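Local coordinates for protein KLLA0C04147p (Kluyveromyces lactis, PDB 5WVR) that probably binds sterols and transfers them between membranes, the part described here being its oxysterol-binding (OSBP-related) domain with cholesterol bound, at residues 65-70 against 360-365; 113-118 against 321-326; 207-212 against 219-224. All blocks are in the same frame, centred on the assembly; numbering follows the deposited sequence.

Contact 1. Residues 65-70 against 360-365; sequences SFNEPT and RAMEEG
P69 and M362 meet where an inverse gamma turn centred on the proline packs against the last turn of helix 357-363. The contact joins the 65-70 corner, which pairs with strand 119-121 through backbone bonds of F66 and E68 to K119, to the helical C-terminal part of the OSBP-family domain. The M362 side chain leaves the helix with CG anti to the backbone N (chi1 168°), and this brings CG to 3.5 Å from P69 CB, a tight apolar contact. The chain then bends twice, about CB-CG and about CG-SD, and turns its methyl CE to N67 CB, the two side chains crossing at about a right angle. A flexible thioether suits this place because it can follow the corner that the chain turns at P69. An alanine in place of M362 would probably open a gap between the helix end and the 67-69 corner, leaving N67 CB and one side of P69 without this apolar partner. The proline ring also rests on E363, whose CB lies 3.8 Å from P69 CB.

Further out, M362 is backed by F121, Y367 and A370. E363 OE1 forms a salt bridge of 2.8 Å with R360 NH1, in the guanidinium plane; OE2 forms a salt bridge with R30 and a hydrogen bond with N338. G365 closes the helix as the C-prime residue of a Schellman motif. A water lies 2.6 Å from E363 OE2 and 3.2 Å from P69 O.

Contact 2. Residues 113-118 against 321-326; sequences TVKRVA and NERPEF. With CLR (cholesterol), chain B.
R323 reaches across to the 113-118 loop as a nearly straight rod and ends on the carbonyl of V114. Its CB points toward that loop, and with CG anti to the backbone N (chi1 -171°) the chain stays extended as far as NE, long enough to span the 10.8 Å between R323 CA and V114 CA. NE lies 4.4 Å from K115 NZ, a like charge that E325 OE2, 4.3 Å from the same NZ, probably offsets in part. CZ sits 3.4 Å from V114 O, which both terminal nitrogens address: NH2 donates at 2.7 Å in a bent bond (138°), nearly along the C=O axis, with the oxygen tilted out of the guanidinium plane; NH1 adds a weak bond, bent further. The acceptor belongs to the middle peptide of a type II beta turn from T113 to R116, whose third residue, K115, has positive phi. That turn carries the carbonyl outward, where an arginine can take it. NH2 also packs 3.6 Å from R116 CD and donates to N329 O, while the R116 guanidinium, turned 89° from that of R323, goes to E78 and E68. Beyond the turn the loop borders the sterol of this OSBP-family domain: A118 O lies 3.5 Å from cholesterol C23, and V117 CG1 is 3.9 Å from C26.

Contact 3. Residues 207-212 against 219-224; sequences NNQVVG and QVDNYG. With CLR (cholesterol), chain B; SO4 (sulfate ion), chain C.
Y223 and Q209 both place CG between the backbone N and the carbonyl carbon (chi1 77° and 57°), which swings the tyrosine ring over the neighbouring strand and lets the two side chains cross at about a right angle. Q209 CG comes to 3.7 Å from Y223 CE1, and N207 CB sits over one face of the ring, 3.8 Å from its centroid, in a CH-pi contact offset toward the rim. Beyond CG the glutamine runs extended beside D221, and its NE2 donates to D221 OD2 at 3.0 Å in a nearly straight bond (169°), meeting OD2 on its anti side, somewhat out of the carboxylate plane; that oxygen also accepts from R244 N. These residues line one face of an antiparallel beta hairpin, strands 199-211 and 219-230, in which N207-Y223, Q209-D221 and V211-Q219 are hydrogen-bonded pairs. N208 and N222, a non-hydrogen-bonded pair, turn to the opposite face with V210 and V220. N208 ND2 gives a short bond of 2.6 Å to N222 OD1, in the plane of the N222 carbonyl but tilted from the N208 amide, the two amides standing nearly perpendicular; N208 OD1 accepts from H182, so an amide suits the place because it both donates and accepts. On this face the branched valines border the sterol, V210 CG2 lying 3.8 Å and V220 CG2 3.9 Å from cholesterol C21. At the turn end, G212 N donates to a sulfate ion.

Contact 1 is buried, contact 3 partly so, and contact 2 lies at the surface, where charged side chains and one backbone carbonyl do the work. Contact 1 relies on apolar packing between a chain corner and a helix end, with no direct hydrogen bond across; contact 3 is a regular ladder between neighbouring strands. Contact 3 is nested in sequence within the loop closed by contact 2, and contact 2 within that of contact 1. The 113-118 loop joins all three: R116 NH2 forms a salt bridge with E68 OE1, while T113 OG1 probably bonds N222 ND2 and V117 packs on V210 and V220. Contacts 2 and 3 both border the cholesterol, and from the 65-70 segment F66 reaches it as well.

Contact 1. Residues 65-70 against 360-365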
# COMPACT_ATOMS: atom_id res chain seq x y z
N SER A 65 20.39 -0.18 11.51
CA SER A 65 19.85 -1.53 11.58
C SER A 65 18.33 -1.55 11.64
O SER A 65 17.71 -2.57 11.30
CB SER A 65 20.45 -2.26 12.78
OG SER A 65 21.87 -2.22 12.71
N PHE A 66 17.71 -0.45 12.06
CA PHE A 66 16.26 -0.35 12.15
C PHE A 66 15.67 0.58 11.09
O PHE A 66 14.52 1.02 11.21
CB PHE A 66 15.89 0.07 13.57
CG PHE A 66 16.09 -1.04 14.58
CD1 PHE A 66 15.51 -2.30 14.35
CD2 PHE A 66 16.91 -0.87 15.69
CE1 PHE A 66 15.70 -3.35 15.24
CE2 PHE A 66 17.11 -1.92 16.58
CZ PHE A 66 16.50 -3.17 16.35
N ASN A 67 16.44 0.88 10.03
CA ASN A 67 15.99 1.58 8.84
C ASN A 67 15.99 0.65 7.64
O ASN A 67 16.77 -0.30 7.57
CB ASN A 67 16.88 2.78 8.53
CG ASN A 67 16.86 3.84 9.61
OD1 ASN A 67 15.89 3.96 10.36
ND2 ASN A 67 17.94 4.64 9.68
N GLU A 68 15.09 0.91 6.70
CA GLU A 68 14.90 0.20 5.45
C GLU A 68 14.91 1.23 4.34
O GLU A 68 14.30 2.30 4.51
CB GLU A 68 13.54 -0.56 5.46
CG GLU A 68 13.12 -1.21 4.14
CD GLU A 68 11.81 -2.00 4.24
OE1 GLU A 68 10.78 -1.58 3.64
OE2 GLU A 68 11.81 -3.05 4.92
N PRO A 69 15.56 0.97 3.18
CA PRO A 69 15.67 1.93 2.10
C PRO A 69 14.45 1.97 1.16
O PRO A 69 14.57 1.94 -0.06
CB PRO A 69 16.90 1.44 1.34
CG PRO A 69 16.77 -0.04 1.46
CD PRO A 69 16.29 -0.28 2.87
N THR A 70 13.27 2.01 1.74
CA THR A 70 12.06 2.27 0.99
C THR A 70 11.37 3.45 1.65
O THR A 70 11.55 3.70 2.84
CB THR A 70 11.13 1.05 0.99
OG1 THR A 70 10.75 0.75 2.35
CG2 THR A 70 11.85 -0.16 0.38
N ARG A 360 18.66 6.49 -1.54
CA ARG A 360 19.46 5.78 -2.53
C ARG A 360 20.75 5.27 -1.93
O ARG A 360 21.14 4.12 -2.16
CB ARG A 360 19.77 6.69 -3.72
CG ARG A 360 20.77 6.06 -4.70
CD ARG A 360 20.15 4.86 -5.38
NE ARG A 360 18.87 5.24 -5.98
CZ ARG A 360 17.84 4.42 -6.12
NH1 ARG A 360 17.93 3.16 -5.72
NH2 ARG A 360 16.72 4.87 -6.65
N ALA A 361 21.45 6.12 -1.15
CA ALA A 361 22.74 5.71 -0.59
C ALA A 361 22.55 4.58 0.39
O ALA A 361 23.37 3.65 0.43
CB ALA A 361 23.43 6.88 0.10
N MET A 362 21.48 4.63 1.17
CA MET A 362 21.13 3.54 2.08
C MET A 362 20.93 2.23 1.32
O MET A 362 21.44 1.17 1.72
CB MET A 362 19.85 3.89 2.82
CG MET A 362 19.30 2.71 3.52
SD MET A 362 19.64 2.85 5.24
CE MET A 362 18.16 3.71 5.63
N GLU A 363 20.17 2.29 0.24
CA GLU A 363 19.92 1.10 -0.56
C GLU A 363 21.22 0.48 -1.02
O GLU A 363 21.33 -0.74 -1.06
CB GLU A 363 19.05 1.45 -1.77
CG GLU A 363 18.31 0.24 -2.33
CD GLU A 363 17.71 0.51 -3.70
OE1 GLU A 363 18.50 0.68 -4.64
OE2 GLU A 363 16.47 0.57 -3.82
N GLU A 364 22.23 1.29 -1.32
CA GLU A 364 23.51 0.78 -1.79
C GLU A 364 24.50 0.52 -0.66
O GLU A 364 25.69 0.34 -0.92
CB GLU A 364 24.10 1.76 -2.81
CG GLU A 364 23.27 1.85 -4.11
CD GLU A 364 23.78 2.93 -5.05
OE1 GLU A 364 24.69 3.67 -4.65
OE2 GLU A 364 23.29 3.06 -6.20
N GLY A 365 24.03 0.50 0.58
CA GLY A 365 24.86 0.21 1.74
C GLY A 365 25.84 1.28 2.16
O GLY A 365 26.82 0.97 2.83
O HOH W 1 14.86 -0.58 -2.08

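Contact 2. Residues 113-118 against 321-326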
# COMPACT_ATOMS: atom_id res chain seq x y z
N THR A 113 4.92 -7.78 4.92
CA THR A 113 5.35 -7.07 6.13
C THR A 113 6.19 -7.94 7.06
O THR A 113 6.94 -7.40 7.88
CB THR A 113 4.15 -6.48 6.89
OG1 THR A 113 3.38 -7.52 7.52
CG2 THR A 113 3.24 -5.67 5.96
N VAL A 114 6.11 -9.26 6.93
CA VAL A 114 6.87 -10.16 7.80
C VAL A 114 8.37 -9.96 7.62
O VAL A 114 8.85 -9.77 6.49
CB VAL A 114 6.49 -11.62 7.50
CG1 VAL A 114 7.19 -12.55 8.47
CG2 VAL A 114 4.99 -11.80 7.54
N LYS A 115 9.11 -10.09 8.68
CA LYS A 115 10.55 -9.99 8.64
C LYS A 115 11.16 -8.66 8.29
O LYS A 115 12.30 -8.56 8.11
CB LYS A 115 11.16 -11.08 7.76
CG LYS A 115 11.09 -12.43 8.38
CD LYS A 115 11.15 -13.47 7.30
CE LYS A 115 12.55 -13.63 6.73
NZ LYS A 115 12.61 -13.95 5.29
N ARG A 116 10.35 -7.64 8.19
CA ARG A 116 10.87 -6.29 7.95
C ARG A 116 10.52 -5.41 9.16
O ARG A 116 9.67 -4.53 9.09
CB ARG A 116 10.32 -5.74 6.66
CG ARG A 116 10.94 -6.42 5.43
CD ARG A 116 10.00 -6.33 4.29
NE ARG A 116 10.01 -5.03 3.64
CZ ARG A 116 9.26 -4.75 2.58
NH1 ARG A 116 8.45 -5.68 2.08
NH2 ARG A 116 9.33 -3.56 2.02
N VAL A 117 11.20 -5.65 10.27
CA VAL A 117 11.04 -4.81 11.46
C VAL A 117 12.03 -3.66 11.30
O VAL A 117 13.15 -3.67 11.81
CB VAL A 117 11.26 -5.60 12.75
CG1 VAL A 117 10.86 -4.77 13.99
CG2 VAL A 117 10.49 -6.93 12.67
N ALA A 118 11.61 -2.65 10.54
CA ALA A 118 12.50 -1.53 10.24
C ALA A 118 11.63 -0.35 9.87
O ALA A 118 10.49 -0.52 9.44
CB ALA A 118 13.48 -1.87 9.11
N ASN A 321 3.81 -15.10 -2.86
CA ASN A 321 4.93 -15.30 -3.78
C ASN A 321 6.13 -15.87 -3.03
O ASN A 321 6.29 -15.68 -1.83
CB ASN A 321 5.32 -13.98 -4.44
CG ASN A 321 4.29 -13.51 -5.48
OD1 ASN A 321 3.83 -14.29 -6.29
ND2 ASN A 321 3.94 -12.22 -5.43
N GLU A 322 6.97 -16.58 -3.77
CA GLU A 322 8.23 -17.02 -3.19
C GLU A 322 9.09 -15.80 -2.88
O GLU A 322 9.05 -14.78 -3.57
CB GLU A 322 8.97 -17.97 -4.14
CG GLU A 322 9.67 -17.25 -5.26
CD GLU A 322 10.14 -18.19 -6.34
OE1 GLU A 322 10.44 -17.69 -7.45
OE2 GLU A 322 10.20 -19.42 -6.08
N ARG A 323 9.85 -15.91 -1.80
CA ARG A 323 10.59 -14.77 -1.28
C ARG A 323 12.05 -15.14 -1.19
O ARG A 323 12.49 -15.73 -0.20
CB ARG A 323 10.02 -14.35 0.07
CG ARG A 323 10.55 -13.07 0.61
CD ARG A 323 9.61 -12.61 1.66
NE ARG A 323 10.18 -11.58 2.50
CZ ARG A 323 9.49 -10.91 3.40
NH1 ARG A 323 8.20 -11.16 3.58
NH2 ARG A 323 10.09 -9.97 4.12
N PRO A 324 12.84 -14.83 -2.22
CA PRO A 324 14.29 -15.01 -2.13
C PRO A 324 14.88 -14.12 -1.04
O PRO A 324 14.26 -13.15 -0.60
CB PRO A 324 14.81 -14.59 -3.51
CG PRO A 324 13.57 -14.47 -4.40
CD PRO A 324 12.44 -14.15 -3.47
N GLU A 325 16.08 -14.47 -0.59
CA GLU A 325 16.81 -13.61 0.33
C GLU A 325 17.34 -12.40 -0.42
O GLU A 325 18.03 -12.55 -1.44
CB GLU A 325 17.96 -14.35 1.01
CG GLU A 325 17.45 -15.41 1.97
CD GLU A 325 16.86 -14.81 3.25
OE1 GLU A 325 16.79 -13.56 3.36
OE2 GLU A 325 16.44 -15.59 4.14
N PHE A 326 17.00 -11.21 0.06
CA PHE A 326 17.53 -9.94 -0.40
C PHE A 326 18.07 -9.17 0.79
O PHE A 326 17.72 -9.47 1.95
CB PHE A 326 16.47 -9.09 -1.11
CG PHE A 326 16.06 -9.60 -2.46
CD1 PHE A 326 16.94 -9.53 -3.53
CD2 PHE A 326 14.80 -10.12 -2.66
CE1 PHE A 326 16.57 -10.00 -4.79
CE2 PHE A 326 14.42 -10.59 -3.90
CZ PHE A 326 15.31 -10.52 -4.97
C1 CLR B . 1.24 -2.16 6.24
C2 CLR B . 0.32 -2.17 5.02
C3 CLR B . -0.34 -0.80 4.83
C4 CLR B . 0.75 0.26 4.60
C5 CLR B . 1.78 0.21 5.73
C6 CLR B . 2.15 1.39 6.37
C7 CLR B . 3.04 1.52 7.42
C8 CLR B . 3.90 0.26 7.63
C9 CLR B . 3.05 -1.02 7.53
C10 CLR B . 2.37 -1.14 6.16
C11 CLR B . 3.87 -2.26 7.90
C12 CLR B . 4.60 -2.12 9.25
C13 CLR B . 5.48 -0.87 9.27
C14 CLR B . 4.56 0.32 9.01
C15 CLR B . 5.50 1.50 9.26
C16 CLR B . 6.12 1.08 10.60
C17 CLR B . 5.98 -0.45 10.65
C18 CLR B . 6.61 -0.96 8.23
C19 CLR B . 3.39 -1.56 5.09
C20 CLR B . 7.27 -1.13 11.14
C21 CLR B . 7.03 -2.63 11.33
C22 CLR B . 7.72 -0.50 12.46
C23 CLR B . 9.24 -0.56 12.67
C24 CLR B . 9.71 0.38 13.78
C25 CLR B . 11.23 0.35 14.00
C26 CLR B . 11.68 -1.00 14.56
C27 CLR B . 11.69 1.49 14.90
O1 CLR B . -1.21 -0.83 3.69

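Contact 3. Residues 207-212 against 219-224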
# COMPACT_ATOMS: atom_id res chain seq x y z
N ASN A 207 -4.83 -2.86 11.91
CA ASN A 207 -3.71 -2.33 12.64
C ASN A 207 -2.49 -3.24 12.50
O ASN A 207 -2.60 -4.43 12.20
CB ASN A 207 -4.07 -2.20 14.11
CG ASN A 207 -5.27 -1.33 14.32
OD1 ASN A 207 -6.30 -1.80 14.80
ND2 ASN A 207 -5.18 -0.10 13.88
N ASN A 208 -1.31 -2.64 12.69
CA ASN A 208 -0.06 -3.40 12.81
C ASN A 208 0.53 -3.16 14.20
O ASN A 208 0.25 -2.15 14.84
CB ASN A 208 0.96 -2.99 11.75
CG ASN A 208 0.30 -2.41 10.53
OD1 ASN A 208 0.41 -1.22 10.28
ND2 ASN A 208 -0.40 -3.25 9.77
N GLN A 209 1.34 -4.10 14.65
CA GLN A 209 2.10 -3.87 15.87
C GLN A 209 3.41 -4.63 15.76
O GLN A 209 3.48 -5.67 15.10
CB GLN A 209 1.34 -4.25 17.15
CG GLN A 209 0.84 -5.70 17.25
CD GLN A 209 0.18 -5.99 18.59
OE1 GLN A 209 0.28 -5.20 19.52
NE2 GLN A 209 -0.49 -7.13 18.70
N VAL A 210 4.45 -4.07 16.35
CA VAL A 210 5.68 -4.80 16.59
C VAL A 210 5.60 -5.33 18.00
O VAL A 210 5.39 -4.56 18.94
CB VAL A 210 6.91 -3.91 16.41
CG1 VAL A 210 8.15 -4.72 16.61
CG2 VAL A 210 6.90 -3.26 15.04
N VAL A 211 5.71 -6.65 18.15
CA VAL A 211 5.72 -7.32 19.44
C VAL A 211 6.97 -8.18 19.52
O VAL A 211 7.79 -8.21 18.60
CB VAL A 211 4.46 -8.19 19.67
CG1 VAL A 211 3.21 -7.33 19.71
CG2 VAL A 211 4.37 -9.23 18.59
N GLY A 212 7.09 -8.92 20.62
CA GLY A 212 8.30 -9.65 20.90
C GLY A 212 9.48 -8.76 21.22
O GLY A 212 10.62 -9.25 21.24
N GLN A 219 8.55 -9.10 16.20
CA GLN A 219 7.69 -9.70 15.17
C GLN A 219 6.67 -8.67 14.71
O GLN A 219 6.08 -7.96 15.52
CB GLN A 219 6.98 -10.96 15.72
CG GLN A 219 5.74 -11.44 14.90
CD GLN A 219 4.97 -12.61 15.53
OE1 GLN A 219 4.92 -12.77 16.75
NE2 GLN A 219 4.36 -13.42 14.69
N VAL A 220 6.45 -8.58 13.39
CA VAL A 220 5.35 -7.79 12.86
C VAL A 220 4.07 -8.63 12.89
O VAL A 220 4.01 -9.72 12.32
CB VAL A 220 5.65 -7.29 11.43
CG1 VAL A 220 4.53 -6.37 10.96
CG2 VAL A 220 6.97 -6.56 11.39
N ASP A 221 3.05 -8.10 13.53
CA ASP A 221 1.74 -8.71 13.69
C ASP A 221 0.69 -7.74 13.16
O ASP A 221 0.71 -6.54 13.47
CB ASP A 221 1.46 -9.01 15.17
CG ASP A 221 0.02 -9.47 15.42
OD1 ASP A 221 -0.61 -10.03 14.49
OD2 ASP A 221 -0.47 -9.28 16.55
N ASN A 222 -0.24 -8.25 12.36
CA ASN A 222 -1.34 -7.44 11.89
C ASN A 222 -2.61 -7.97 12.51
O ASN A 222 -2.74 -9.18 12.70
CB ASN A 222 -1.42 -7.46 10.38
CG ASN A 222 -0.15 -6.96 9.76
OD1 ASN A 222 0.07 -5.76 9.67
ND2 ASN A 222 0.70 -7.89 9.35
N TYR A 223 -3.53 -7.08 12.86
CA TYR A 223 -4.61 -7.46 13.75
C TYR A 223 -5.75 -6.46 13.65
O TYR A 223 -5.53 -5.29 13.31
CB TYR A 223 -4.13 -7.56 15.21
CG TYR A 223 -3.95 -6.24 15.92
CD1 TYR A 223 -2.72 -5.60 15.94
CD2 TYR A 223 -5.01 -5.65 16.59
CE1 TYR A 223 -2.55 -4.39 16.58
CE2 TYR A 223 -4.85 -4.44 17.24
CZ TYR A 223 -3.62 -3.82 17.24
OH TYR A 223 -3.46 -2.60 17.89
N GLY A 224 -6.94 -6.93 13.98
CA GLY A 224 -8.11 -6.08 14.06
C GLY A 224 -9.20 -6.50 13.11
O GLY A 224 -9.10 -7.50 12.38
C1 CLR B . 1.24 -2.16 6.24
C2 CLR B . 0.32 -2.17 5.02
C3 CLR B . -0.34 -0.80 4.83
C4 CLR B . 0.75 0.26 4.60
C5 CLR B . 1.78 0.21 5.73
C6 CLR B . 2.15 1.39 6.37
C7 CLR B . 3.04 1.52 7.42
C8 CLR B . 3.90 0.26 7.63
C9 CLR B . 3.05 -1.02 7.53
C10 CLR B . 2.37 -1.14 6.16
C11 CLR B . 3.87 -2.26 7.90
C12 CLR B . 4.60 -2.12 9.25
C13 CLR B . 5.48 -0.87 9.27
C14 CLR B . 4.56 0.32 9.01
C15 CLR B . 5.50 1.50 9.26
C16 CLR B . 6.12 1.08 10.60
C17 CLR B . 5.98 -0.45 10.65
C18 CLR B . 6.61 -0.96 8.23
C19 CLR B . 3.39 -1.56 5.09
C20 CLR B . 7.27 -1.13 11.14
C21 CLR B . 7.03 -2.63 11.33
C22 CLR B . 7.72 -0.50 12.46
C23 CLR B . 9.24 -0.56 12.67
C24 CLR B . 9.71 0.38 13.78
C25 CLR B . 11.23 0.35 14.00
C26 CLR B . 11.68 -1.00 14.56
C27 CLR B . 11.69 1.49 14.90
O1 CLR B . -1.21 -0.83 3.69
S SO4 C . 6.27 -9.44 24.19
O1 SO4 C . 7.72 -9.48 24.00
O2 SO4 C . 5.60 -9.46 22.88
O3 SO4 C . 5.86 -10.61 24.98
O4 SO4 C . 5.92 -8.25 24.94